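Local coordinates for anopheles Plasmodium-responsive Leucine-rich repeat protein 1B (Anopheles gambiae, PDB 4XGO) that probably serves mosquito defence against malaria parasites, this chain being the leucine-rich repeat domain of a larger protein that probably acts with the related LRIM1, at residues I38-F43 against Y61-V66; K51-F56 against L73-L78; A240-G245 against W263-Q268; S257-M262 against D280-V285. All blocks are in the same frame, centred on the assembly; numbering follows the deposited sequence. Where two conformers were deposited one is given.

Contact 1 of 4, residues I38-F43 against Y61-V66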
# COMPACT_ATOMS: atom_id res chain seq x y z
N ILE A 38 -13.90 6.56 18.47
CA ILE A 38 -14.90 5.65 19.00
C ILE A 38 -15.17 6.02 20.44
O ILE A 38 -14.24 6.12 21.24
CB ILE A 38 -14.43 4.20 18.97
CG1 ILE A 38 -14.13 3.76 17.53
CG2 ILE A 38 -15.49 3.28 19.57
CD1 ILE A 38 -13.54 2.37 17.45
N ASP A 39 -16.44 6.22 20.79
CA ASP A 39 -16.81 6.51 22.17
C ASP A 39 -16.75 5.24 23.00
O ASP A 39 -17.06 4.16 22.51
CB ASP A 39 -18.21 7.10 22.25
CG ASP A 39 -18.28 8.53 21.75
OD1 ASP A 39 -17.22 9.14 21.47
OD2 ASP A 39 -19.41 9.06 21.67
N THR A 40 -16.40 5.37 24.29
CA THR A 40 -16.32 4.20 25.17
C THR A 40 -17.62 3.41 25.19
O THR A 40 -17.59 2.18 25.26
CB THR A 40 -15.97 4.60 26.63
OG1 THR A 40 -14.74 5.33 26.64
CG2 THR A 40 -15.81 3.35 27.50
N ASN A 41 -18.76 4.10 25.14
CA ASN A 41 -20.06 3.43 25.17
C ASN A 41 -20.65 3.12 23.79
O ASN A 41 -21.84 2.86 23.67
CB ASN A 41 -21.08 4.24 26.01
CG ASN A 41 -21.48 5.55 25.34
OD1 ASN A 41 -20.87 5.97 24.36
ND2 ASN A 41 -22.49 6.23 25.91
N ALA A 42 -19.81 3.11 22.75
CA ALA A 42 -20.33 2.95 21.38
C ALA A 42 -21.21 1.73 21.22
O ALA A 42 -22.20 1.77 20.47
CB ALA A 42 -19.17 2.90 20.39
N PHE A 43 -20.86 0.63 21.89
CA PHE A 43 -21.59 -0.63 21.78
C PHE A 43 -22.58 -0.93 22.91
O PHE A 43 -23.02 -2.08 23.07
CB PHE A 43 -20.61 -1.79 21.60
CG PHE A 43 -19.69 -1.61 20.42
CD1 PHE A 43 -20.19 -1.65 19.14
CD2 PHE A 43 -18.34 -1.36 20.61
CE1 PHE A 43 -19.35 -1.47 18.04
CE2 PHE A 43 -17.50 -1.19 19.52
CZ PHE A 43 -18.01 -1.24 18.24
N TYR A 61 -7.10 5.62 18.42
CA TYR A 61 -7.10 5.10 19.79
C TYR A 61 -8.33 4.25 20.04
O TYR A 61 -9.39 4.50 19.46
CB TYR A 61 -7.16 6.24 20.82
CG TYR A 61 -6.13 7.30 20.62
CD1 TYR A 61 -4.81 7.08 20.98
CD2 TYR A 61 -6.48 8.53 20.07
CE1 TYR A 61 -3.85 8.07 20.78
CE2 TYR A 61 -5.53 9.52 19.87
CZ TYR A 61 -4.23 9.29 20.23
OH TYR A 61 -3.29 10.27 20.03
N LEU A 62 -8.18 3.25 20.91
CA LEU A 62 -9.31 2.52 21.45
C LEU A 62 -9.50 2.93 22.92
O LEU A 62 -8.55 2.87 23.69
CB LEU A 62 -9.06 1.02 21.42
CG LEU A 62 -8.93 0.34 20.06
CD1 LEU A 62 -8.55 -1.12 20.30
CD2 LEU A 62 -10.19 0.42 19.24
N PRO A 63 -10.73 3.31 23.30
CA PRO A 63 -10.98 3.51 24.74
C PRO A 63 -10.78 2.20 25.51
O PRO A 63 -11.16 1.14 25.02
CB PRO A 63 -12.44 3.97 24.80
CG PRO A 63 -12.80 4.34 23.40
CD PRO A 63 -11.94 3.52 22.49
N PRO A 64 -10.19 2.25 26.72
CA PRO A 64 -9.83 1.00 27.41
C PRO A 64 -11.00 0.06 27.69
O PRO A 64 -10.81 -1.17 27.71
CB PRO A 64 -9.19 1.46 28.73
CG PRO A 64 -9.10 2.94 28.68
CD PRO A 64 -9.72 3.46 27.42
N HIS A 65 -12.19 0.61 27.94
CA HIS A 65 -13.36 -0.21 28.29
C HIS A 65 -14.38 -0.35 27.14
O HIS A 65 -15.51 -0.76 27.34
CB HIS A 65 -14.04 0.34 29.55
CG HIS A 65 -13.12 0.46 30.73
ND1 HIS A 65 -12.41 -0.61 31.23
CD2 HIS A 65 -12.78 1.52 31.50
CE1 HIS A 65 -11.69 -0.22 32.27
NE2 HIS A 65 -11.90 1.07 32.45
N VAL A 66 -13.96 -0.03 25.91
CA VAL A 66 -14.89 -0.07 24.78
C VAL A 66 -15.53 -1.46 24.57
O VAL A 66 -16.68 -1.54 24.14
CB VAL A 66 -14.24 0.43 23.48
CG1 VAL A 66 -13.16 -0.54 23.01
CG2 VAL A 66 -15.28 0.67 22.39
O HOH W 1 -11.16 6.44 19.62
O HOH W 2 -18.79 0.01 23.96
O HOH W 3 -12.89 3.25 28.23

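Contact 2 of 4, residues K51-F56 against L73-L78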
# COMPACT_ATOMS: atom_id res chain seq x y z
N LYS A 51 -18.94 -11.14 16.25
CA LYS A 51 -17.85 -10.82 15.31
C LYS A 51 -17.92 -9.35 14.93
O LYS A 51 -18.93 -8.87 14.41
CB LYS A 51 -17.92 -11.68 14.06
CG LYS A 51 -17.90 -13.16 14.34
CD LYS A 51 -17.72 -13.93 13.04
CE LYS A 51 -17.78 -15.42 13.30
NZ LYS A 51 -17.70 -16.18 12.02
N LEU A 52 -16.83 -8.63 15.20
CA LEU A 52 -16.80 -7.19 15.00
C LEU A 52 -15.70 -6.84 14.02
O LEU A 52 -14.53 -7.07 14.29
CB LEU A 52 -16.55 -6.47 16.32
CG LEU A 52 -16.46 -4.95 16.32
CD1 LEU A 52 -17.70 -4.34 15.69
CD2 LEU A 52 -16.24 -4.47 17.76
N TYR A 53 -16.11 -6.31 12.87
CA TYR A 53 -15.17 -5.95 11.81
C TYR A 53 -15.05 -4.44 11.72
O TYR A 53 -16.04 -3.75 11.44
CB TYR A 53 -15.61 -6.51 10.47
CG TYR A 53 -15.97 -7.98 10.42
CD1 TYR A 53 -15.34 -8.90 11.23
CD2 TYR A 53 -16.92 -8.44 9.50
CE1 TYR A 53 -15.63 -10.25 11.15
CE2 TYR A 53 -17.22 -9.79 9.40
CZ TYR A 53 -16.59 -10.69 10.22
OH TYR A 53 -16.87 -12.04 10.13
N MET A 54 -13.84 -3.91 12.00
CA MET A 54 -13.57 -2.47 11.90
C MET A 54 -12.28 -2.19 11.10
O MET A 54 -11.54 -1.23 11.35
CB MET A 54 -13.52 -1.82 13.30
CG MET A 54 -14.82 -1.98 14.05
SD MET A 54 -14.80 -1.11 15.64
CE MET A 54 -14.04 -2.32 16.67
N ARG A 55 -12.07 -3.02 10.08
CA ARG A 55 -10.90 -2.92 9.21
C ARG A 55 -11.04 -1.70 8.26
O ARG A 55 -12.15 -1.27 7.97
CB ARG A 55 -10.80 -4.16 8.30
CG ARG A 55 -10.89 -5.54 8.96
CD ARG A 55 -10.95 -6.64 7.89
NE ARG A 55 -9.60 -6.92 7.40
CZ ARG A 55 -9.25 -7.32 6.18
NH1 ARG A 55 -10.13 -7.51 5.22
NH2 ARG A 55 -7.97 -7.51 5.92
N PHE A 56 -9.90 -1.16 7.83
CA PHE A 56 -9.84 -0.10 6.83
C PHE A 56 -10.58 1.16 7.28
O PHE A 56 -11.36 1.75 6.52
CB PHE A 56 -10.38 -0.57 5.47
CG PHE A 56 -9.71 -1.82 4.96
CD1 PHE A 56 -8.49 -1.74 4.34
CD2 PHE A 56 -10.34 -3.04 5.03
CE1 PHE A 56 -7.89 -2.88 3.82
CE2 PHE A 56 -9.75 -4.19 4.53
CZ PHE A 56 -8.52 -4.10 3.94
N LEU A 73 -17.82 -11.41 22.28
CA LEU A 73 -16.90 -11.21 21.15
C LEU A 73 -16.01 -12.44 20.96
O LEU A 73 -15.29 -12.84 21.88
CB LEU A 73 -16.06 -9.97 21.42
CG LEU A 73 -15.16 -9.45 20.31
CD1 LEU A 73 -15.98 -8.87 19.18
CD2 LEU A 73 -14.21 -8.43 20.91
N THR A 74 -16.04 -13.00 19.75
CA THR A 74 -15.17 -14.10 19.39
C THR A 74 -14.17 -13.71 18.30
O THR A 74 -13.09 -14.29 18.24
CB THR A 74 -15.95 -15.33 18.90
OG1 THR A 74 -16.64 -15.01 17.69
CG2 THR A 74 -16.96 -15.79 19.96
N VAL A 75 -14.52 -12.73 17.46
CA VAL A 75 -13.65 -12.31 16.34
C VAL A 75 -13.60 -10.80 16.30
O VAL A 75 -14.64 -10.16 16.31
CB VAL A 75 -14.20 -12.82 14.98
CG1 VAL A 75 -13.31 -12.36 13.83
CG2 VAL A 75 -14.29 -14.33 14.98
N LEU A 76 -12.39 -10.24 16.32
CA LEU A 76 -12.20 -8.80 16.22
C LEU A 76 -11.16 -8.54 15.14
O LEU A 76 -10.05 -9.02 15.25
CB LEU A 76 -11.73 -8.22 17.56
CG LEU A 76 -11.42 -6.73 17.57
CD1 LEU A 76 -12.67 -5.91 17.36
CD2 LEU A 76 -10.75 -6.33 18.88
N MET A 77 -11.54 -7.74 14.14
CA MET A 77 -10.63 -7.41 13.05
C MET A 77 -10.49 -5.91 12.95
O MET A 77 -11.48 -5.17 12.72
CB MET A 77 -11.12 -8.02 11.75
CG MET A 77 -11.34 -9.51 11.89
SD MET A 77 -11.53 -10.32 10.30
CE MET A 77 -9.82 -10.63 9.89
N LEU A 78 -9.26 -5.45 13.20
CA LEU A 78 -8.94 -4.03 13.21
C LEU A 78 -7.76 -3.74 12.32
O LEU A 78 -7.07 -2.74 12.51
CB LEU A 78 -8.63 -3.58 14.65
CG LEU A 78 -9.90 -3.15 15.38
CD1 LEU A 78 -9.67 -3.22 16.88
CD2 LEU A 78 -10.24 -1.74 14.93

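Contact 3 of 4, residues A240-G245 against W263-Q268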
# COMPACT_ATOMS: atom_id res chain seq x y z
N ALA A 240 30.67 -23.79 4.20
CA ALA A 240 30.95 -25.21 4.18
C ALA A 240 29.86 -25.96 4.92
O ALA A 240 29.41 -25.53 5.99
CB ALA A 240 32.31 -25.46 4.82
N LEU A 241 29.42 -27.06 4.35
CA LEU A 241 28.44 -27.93 4.99
C LEU A 241 28.94 -29.35 4.96
O LEU A 241 29.52 -29.79 3.97
CB LEU A 241 27.09 -27.86 4.27
CG LEU A 241 26.37 -26.53 4.28
CD1 LEU A 241 25.17 -26.59 3.34
CD2 LEU A 241 25.90 -26.17 5.67
N ASP A 242 28.73 -30.06 6.07
CA ASP A 242 29.06 -31.47 6.19
C ASP A 242 27.88 -32.18 6.86
O ASP A 242 27.72 -32.13 8.09
CB ASP A 242 30.34 -31.64 7.02
CG ASP A 242 30.68 -33.10 7.31
OD1 ASP A 242 30.07 -34.00 6.67
OD2 ASP A 242 31.54 -33.35 8.19
N PHE A 243 27.03 -32.80 6.02
CA PHE A 243 25.86 -33.55 6.47
C PHE A 243 26.17 -35.06 6.53
O PHE A 243 26.08 -35.78 5.54
CB PHE A 243 24.68 -33.27 5.52
CG PHE A 243 24.07 -31.89 5.68
CD1 PHE A 243 24.70 -30.88 6.42
CD2 PHE A 243 22.86 -31.60 5.08
CE1 PHE A 243 24.13 -29.63 6.56
CE2 PHE A 243 22.29 -30.33 5.20
CZ PHE A 243 22.92 -29.35 5.94
N TYR A 244 26.49 -35.54 7.72
CA TYR A 244 27.13 -36.86 7.89
C TYR A 244 26.23 -37.93 8.49
O TYR A 244 26.50 -39.13 8.33
CB TYR A 244 28.34 -36.72 8.81
CG TYR A 244 27.95 -36.11 10.13
CD1 TYR A 244 27.55 -36.91 11.20
CD2 TYR A 244 27.94 -34.72 10.30
CE1 TYR A 244 27.17 -36.36 12.41
CE2 TYR A 244 27.56 -34.16 11.50
CZ TYR A 244 27.18 -34.97 12.55
OH TYR A 244 26.80 -34.40 13.74
N GLY A 245 25.21 -37.52 9.23
CA GLY A 245 24.45 -38.46 10.04
C GLY A 245 23.48 -39.32 9.26
O GLY A 245 23.61 -39.49 8.04
N TRP A 263 31.76 -26.26 -0.56
CA TRP A 263 31.47 -27.68 -0.62
C TRP A 263 30.22 -28.00 0.18
O TRP A 263 29.86 -27.27 1.09
CB TRP A 263 32.63 -28.54 -0.12
CG TRP A 263 33.10 -28.32 1.28
CD1 TRP A 263 32.60 -28.88 2.42
CD2 TRP A 263 34.21 -27.52 1.68
NE1 TRP A 263 33.34 -28.47 3.52
CE2 TRP A 263 34.33 -27.63 3.09
CE3 TRP A 263 35.12 -26.71 0.99
CZ2 TRP A 263 35.31 -26.94 3.82
CZ3 TRP A 263 36.10 -26.03 1.72
CH2 TRP A 263 36.18 -26.15 3.11
N VAL A 264 29.61 -29.12 -0.18
CA VAL A 264 28.51 -29.72 0.56
C VAL A 264 28.82 -31.20 0.67
O VAL A 264 28.50 -31.99 -0.22
CB VAL A 264 27.17 -29.49 -0.15
CG1 VAL A 264 26.04 -30.09 0.67
CG2 VAL A 264 26.92 -28.00 -0.35
N GLU A 265 29.50 -31.56 1.74
CA GLU A 265 29.93 -32.93 2.00
C GLU A 265 28.77 -33.69 2.62
O GLU A 265 27.99 -33.12 3.36
CB GLU A 265 31.16 -32.95 2.94
CG GLU A 265 32.44 -32.47 2.24
CD GLU A 265 33.57 -32.02 3.17
OE1 GLU A 265 34.61 -31.59 2.62
OE2 GLU A 265 33.44 -32.06 4.41
N HIS A 266 28.68 -34.97 2.31
CA HIS A 266 27.64 -35.84 2.86
C HIS A 266 27.99 -37.31 2.65
O HIS A 266 28.81 -37.65 1.78
CB HIS A 266 26.28 -35.54 2.22
CG HIS A 266 26.27 -35.68 0.72
ND1 HIS A 266 26.01 -36.87 0.09
CD2 HIS A 266 26.51 -34.78 -0.26
CE1 HIS A 266 26.08 -36.70 -1.22
NE2 HIS A 266 26.39 -35.44 -1.46
N ASN A 267 27.39 -38.19 3.43
CA ASN A 267 27.58 -39.63 3.18
C ASN A 267 26.86 -40.06 1.89
O ASN A 267 26.00 -39.34 1.37
CB ASN A 267 27.22 -40.50 4.39
CG ASN A 267 25.86 -40.20 4.98
OD1 ASN A 267 24.93 -39.79 4.29
ND2 ASN A 267 25.74 -40.42 6.28
N GLN A 268 27.23 -41.23 1.37
CA GLN A 268 26.83 -41.64 0.01
C GLN A 268 25.32 -41.49 -0.26
O GLN A 268 24.93 -40.99 -1.33
CB GLN A 268 27.28 -43.09 -0.27
CG GLN A 268 27.01 -43.59 -1.68
CD GLN A 268 27.68 -42.74 -2.75

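Contact 4 of 4, residues S257-M262 against D280-V285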
# COMPACT_ATOMS: atom_id res chain seq x y z
N SER A 257 20.74 -22.27 -2.14
CA SER A 257 21.18 -21.35 -3.16
C SER A 257 21.56 -19.99 -2.59
O SER A 257 21.15 -19.61 -1.49
CB SER A 257 20.13 -21.20 -4.28
OG SER A 257 18.91 -20.65 -3.79
N HIS A 258 22.40 -19.28 -3.35
CA HIS A 258 22.81 -17.93 -3.02
C HIS A 258 23.48 -17.89 -1.66
O HIS A 258 23.11 -17.11 -0.77
CB HIS A 258 21.64 -16.96 -3.08
CG HIS A 258 21.06 -16.80 -4.43
ND1 HIS A 258 21.47 -15.82 -5.31
CD2 HIS A 258 20.11 -17.51 -5.08
CE1 HIS A 258 20.78 -15.92 -6.43
NE2 HIS A 258 19.95 -16.93 -6.32
N ASN A 259 24.46 -18.76 -1.47
CA ASN A 259 25.32 -18.67 -0.30
C ASN A 259 26.74 -18.45 -0.81
O ASN A 259 26.93 -17.88 -1.90
CB ASN A 259 25.16 -19.91 0.57
CG ASN A 259 23.94 -19.83 1.45
OD1 ASN A 259 23.96 -19.13 2.46
ND2 ASN A 259 22.87 -20.54 1.09
N HIS A 260 27.74 -18.88 -0.04
CA HIS A 260 29.11 -18.78 -0.47
C HIS A 260 29.75 -20.15 -0.40
O HIS A 260 30.94 -20.27 -0.02
CB HIS A 260 29.85 -17.83 0.47
CG HIS A 260 29.32 -16.44 0.42
ND1 HIS A 260 29.20 -15.74 -0.77
CD2 HIS A 260 28.87 -15.62 1.39
CE1 HIS A 260 28.69 -14.55 -0.52
NE2 HIS A 260 28.48 -14.45 0.78
N LEU A 261 28.97 -21.18 -0.72
CA LEU A 261 29.40 -22.55 -0.44
C LEU A 261 30.57 -22.98 -1.31
O LEU A 261 30.50 -22.87 -2.54
CB LEU A 261 28.25 -23.54 -0.61
CG LEU A 261 27.16 -23.47 0.46
CD1 LEU A 261 25.90 -24.15 -0.06
CD2 LEU A 261 27.59 -24.12 1.75
N MET A 262 31.64 -23.50 -0.67
CA MET A 262 32.72 -24.16 -1.39
C MET A 262 32.51 -25.67 -1.49
O MET A 262 33.03 -26.30 -2.40
CB MET A 262 34.07 -23.84 -0.74
CG MET A 262 34.36 -22.36 -0.75
SD MET A 262 36.06 -21.98 -0.28
CE MET A 262 36.08 -22.34 1.45
N ASP A 280 22.46 -23.48 -6.84
CA ASP A 280 22.91 -22.41 -7.70
C ASP A 280 23.41 -21.22 -6.87
O ASP A 280 22.98 -20.99 -5.74
CB ASP A 280 21.80 -21.97 -8.68
CG ASP A 280 20.59 -21.41 -7.97
OD1 ASP A 280 19.73 -22.20 -7.55
OD2 ASP A 280 20.54 -20.17 -7.77
N HIS A 281 24.30 -20.45 -7.48
CA HIS A 281 24.87 -19.24 -6.90
C HIS A 281 25.67 -19.52 -5.61
O HIS A 281 25.30 -19.11 -4.51
CB HIS A 281 23.78 -18.16 -6.69
CG HIS A 281 23.24 -17.61 -7.97
ND1 HIS A 281 22.19 -18.20 -8.64
CD2 HIS A 281 23.62 -16.55 -8.71
CE1 HIS A 281 21.92 -17.50 -9.73
NE2 HIS A 281 22.79 -16.51 -9.81
N ASN A 282 26.75 -20.26 -5.78
CA ASN A 282 27.69 -20.56 -4.70
C ASN A 282 29.09 -20.60 -5.33
O ASN A 282 29.30 -20.03 -6.41
CB ASN A 282 27.28 -21.87 -4.03
CG ASN A 282 26.17 -21.70 -3.02
OD1 ASN A 282 26.39 -21.11 -1.97
ND2 ASN A 282 24.98 -22.27 -3.30
N SER A 283 30.06 -21.24 -4.67
CA SER A 283 31.41 -21.36 -5.19
C SER A 283 31.82 -22.84 -5.19
O SER A 283 32.95 -23.18 -4.91
CB SER A 283 32.35 -20.52 -4.34
OG SER A 283 32.03 -19.13 -4.42
N ILE A 284 30.87 -23.71 -5.51
CA ILE A 284 31.09 -25.15 -5.37
C ILE A 284 31.97 -25.65 -6.53
O ILE A 284 31.78 -25.27 -7.67
CB ILE A 284 29.77 -25.92 -5.33
CG1 ILE A 284 28.99 -25.49 -4.08
CG2 ILE A 284 30.00 -27.42 -5.27
CD1 ILE A 284 27.51 -25.81 -4.17
N VAL A 285 32.94 -26.50 -6.20
CA VAL A 285 33.89 -27.01 -7.19
C VAL A 285 33.61 -28.49 -7.51
O VAL A 285 33.58 -28.91 -8.69
CB VAL A 285 35.34 -26.83 -6.68
CG1 VAL A 285 36.36 -27.50 -7.61
CG2 VAL A 285 35.64 -25.35 -6.50
O HOH W 4 17.23 -21.04 -6.55
O HOH W 5 18.15 -18.71 -7.29
O HOH W 6 30.11 -17.50 -3.60
O HOH W 7 33.78 -28.43 -3.57

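Contact 1 of 4, residues I38-F43 against Y61-V66
Thr40 and Val66 bury the most surface here, Thr40 from the exposed side, with Ile38 close behind. The Thr40 carbonyl faces the alpha-carbon of the valine: Val66 CA lies 3.5 Å from Thr40 O, and the C-H points almost straight at it (173° at the hydrogen). The Thr40 side chain runs antiparallel to the Pro63 ring, OG1 3.2 Å from Pro63 CB, while its CG2 lies beside CB of His65. With CG1 of Val66 held between backbone N and carbonyl carbon (chi1 68°), CG2 falls anti to N and becomes the methyl that does the packing. It meets Ile38 CG2 at 3.8 Å, the two side chains set roughly perpendicular, and also Phe43 CE2 at 4.1 Å. Val66 O comes to the edge of the Phe43 ring, in its plane. The segments lie in the loops that follow strands 35-38 and 51-53, on successive turns of the leucine-rich repeat coil, each bent by a type I turn. Asp39 OD1 bonds His9 of the second subunit, and Ile38 extends a parallel ladder with a strand of that subunit. Direct contact across the loops is thus apolar or C-H...O, and their polar joining is left to three bridging waters, one of which donates to Thr40 O and Val66 O and accepts from Phe43 N.

Contact 2 of 4, residues K51-F56 against L73-L78
Leu52 and Leu76 run abreast into the interior and form the apolar centre, with Leu52 CD2 3.9 Å from Leu76 CD1. Both have CG anti to the backbone N (chi1 179° and 177°), which sets their isobutyl groups in step. Leu73 adds CD1 against Leu52 CB from one end; from the other, the bent chain of Met54 brings its CE methyl back to Leu76 CD1, while Met54 CB rests 3.7 Å from CD2 of Leu78. Above this layer the backbones run parallel, 3° apart, stitched by Leu52 N to Val75 O (2.9 Å), Met77 N to Leu52 O and Met54 N to Met77 O (2.8 Å). These are neighbouring strands of the parallel ladder that lines the concave side of a leucine-rich repeat solenoid. Each belongs to the LxLxxN signature, with Met54 in place of the second leucine in the first strand, and Asn57 and Asn81 further along both donate their ND2 to Met54 O. The other side of the strands carries Lys51, Tyr53, Val75 and Met77. Here the extended lysine chain lays Lys51 CG on Val75 CB at 3.8 Å. The Tyr53 ring presents its edge to Val75 CG1, and in one of its two conformers Met77 may make an oblique Met-aromatic contact, SD 4.8 Å from the Tyr53 ring centroid. At the polar edge Arg55 runs alongside Met77, Arg55 CG 3.7 Å from Met77 CB. Its charge is carried onward: NE forms a salt bridge with Asp79, and NH1 bonds the carbonyl of Gly32 of the second subunit.

Contact 3 of 4, residues A240-G245 against W263-Q268
Ala240 lays its methyl over one face of the Trp263 indole, Ala240 CB 3.4 Å from Trp263 CE2, a tight fit; Glu265 OE1 approaches the opposite face. Trp263 has CG between its backbone N and carbonyl carbon (chi1 59°), which swings the indole back across the alanine. Leu241 comes next, and both its backbone polar atoms are used: N donates to Trp263 O at 3.3 Å, and O accepts from Glu265 N at 2.8 Å. Its side chain turns inward with Val264, Leu241 CD1 lying 4.3 Å from Val264 CG2, and packs on Leu256 and Leu261. Asp242 lies on the outer face, Asp242 OD2 to Glu265 OE2 4.4 Å; these like charges probably repel. Phe243 N then bonds Glu265 O at 2.8 Å, while Phe243 O receives a weak bond from Asn267 N. The ring of Phe243 leads away to stack on Tyr219. Gly245 O takes Asn267 ND2 at 2.9 Å. Strands 240-243 and 263-266 make a short two-stranded parallel ladder, separate from the concave one, with the Gly245-Asn267 bond just past its end, formed where the variable parts of successive leucine-rich repeats turn toward the convex side.

Contact 4 of 4, residues S257-M262 against D280-V285
Asn282 reaches from its own loop into the bend made by Asn259 to Leu261 in the loop beside it. Its CB lies 3.7 Å from Leu261 O. CG, anti to its own carbonyl carbon (chi1 -81°), runs alongside the leucine and meets Leu261 CB. OD1 at the tip takes Leu261 N at 2.9 Å in a nearly straight bond (168°), tilted somewhat from the carbonyl plane, and a weak, bent one from Asn259 N. ND2, the other branch, turns to the backbone carbonyls of Leu256 and Leu279, so the buried amide is gripped at both ends. This is a rung of the asparagine ladder of leucine-rich repeats, in which the asparagine that follows each concave strand ties its loop to the preceding one. Asn259 repeats the pattern one turn back, its ND2 donating to Leu256 O and Val233 O. Backbone bonds flank the rung: Ser283 N to Leu261 O at 2.7 Å, and His258 N to Asp280 O at 3.0 Å. Beyond the second of these, the rings of His258 and His281 form an offset stack, centroids 4.1 Å apart and planes 9° from parallel, with His281 CB over the middle of the His258 ring. His281 is fixed in rotation by ND1, which donates to the anti lone pair of Asp280 OD2 at 2.7 Å, and its ring stacks in turn with that of His302. A water joins the same OD2 to NE2 of His258 at the edge of that ring.

All four contacts join equivalent pieces of adjacent repeat turns, but at different stations round the coil. Contact 2 is the buried one, a concave-strand ladder with its leucines in the core; the other three are only partly buried. Contacts 1 and 2 touch through Phe43 and Leu52, and both reach the second subunit. Contacts 3 and 4 lie on the opposite side of the chain's centre, toward its C-terminal part, their centres about 50 and 47 Å from that of contact 2, and meet where Leu241 packs on Leu261; no other chain touches them. Strand pairing dominates contacts 2 and 3, side-chain amide bonding and ring stacking contact 4, and apolar packing with bridging water contact 1.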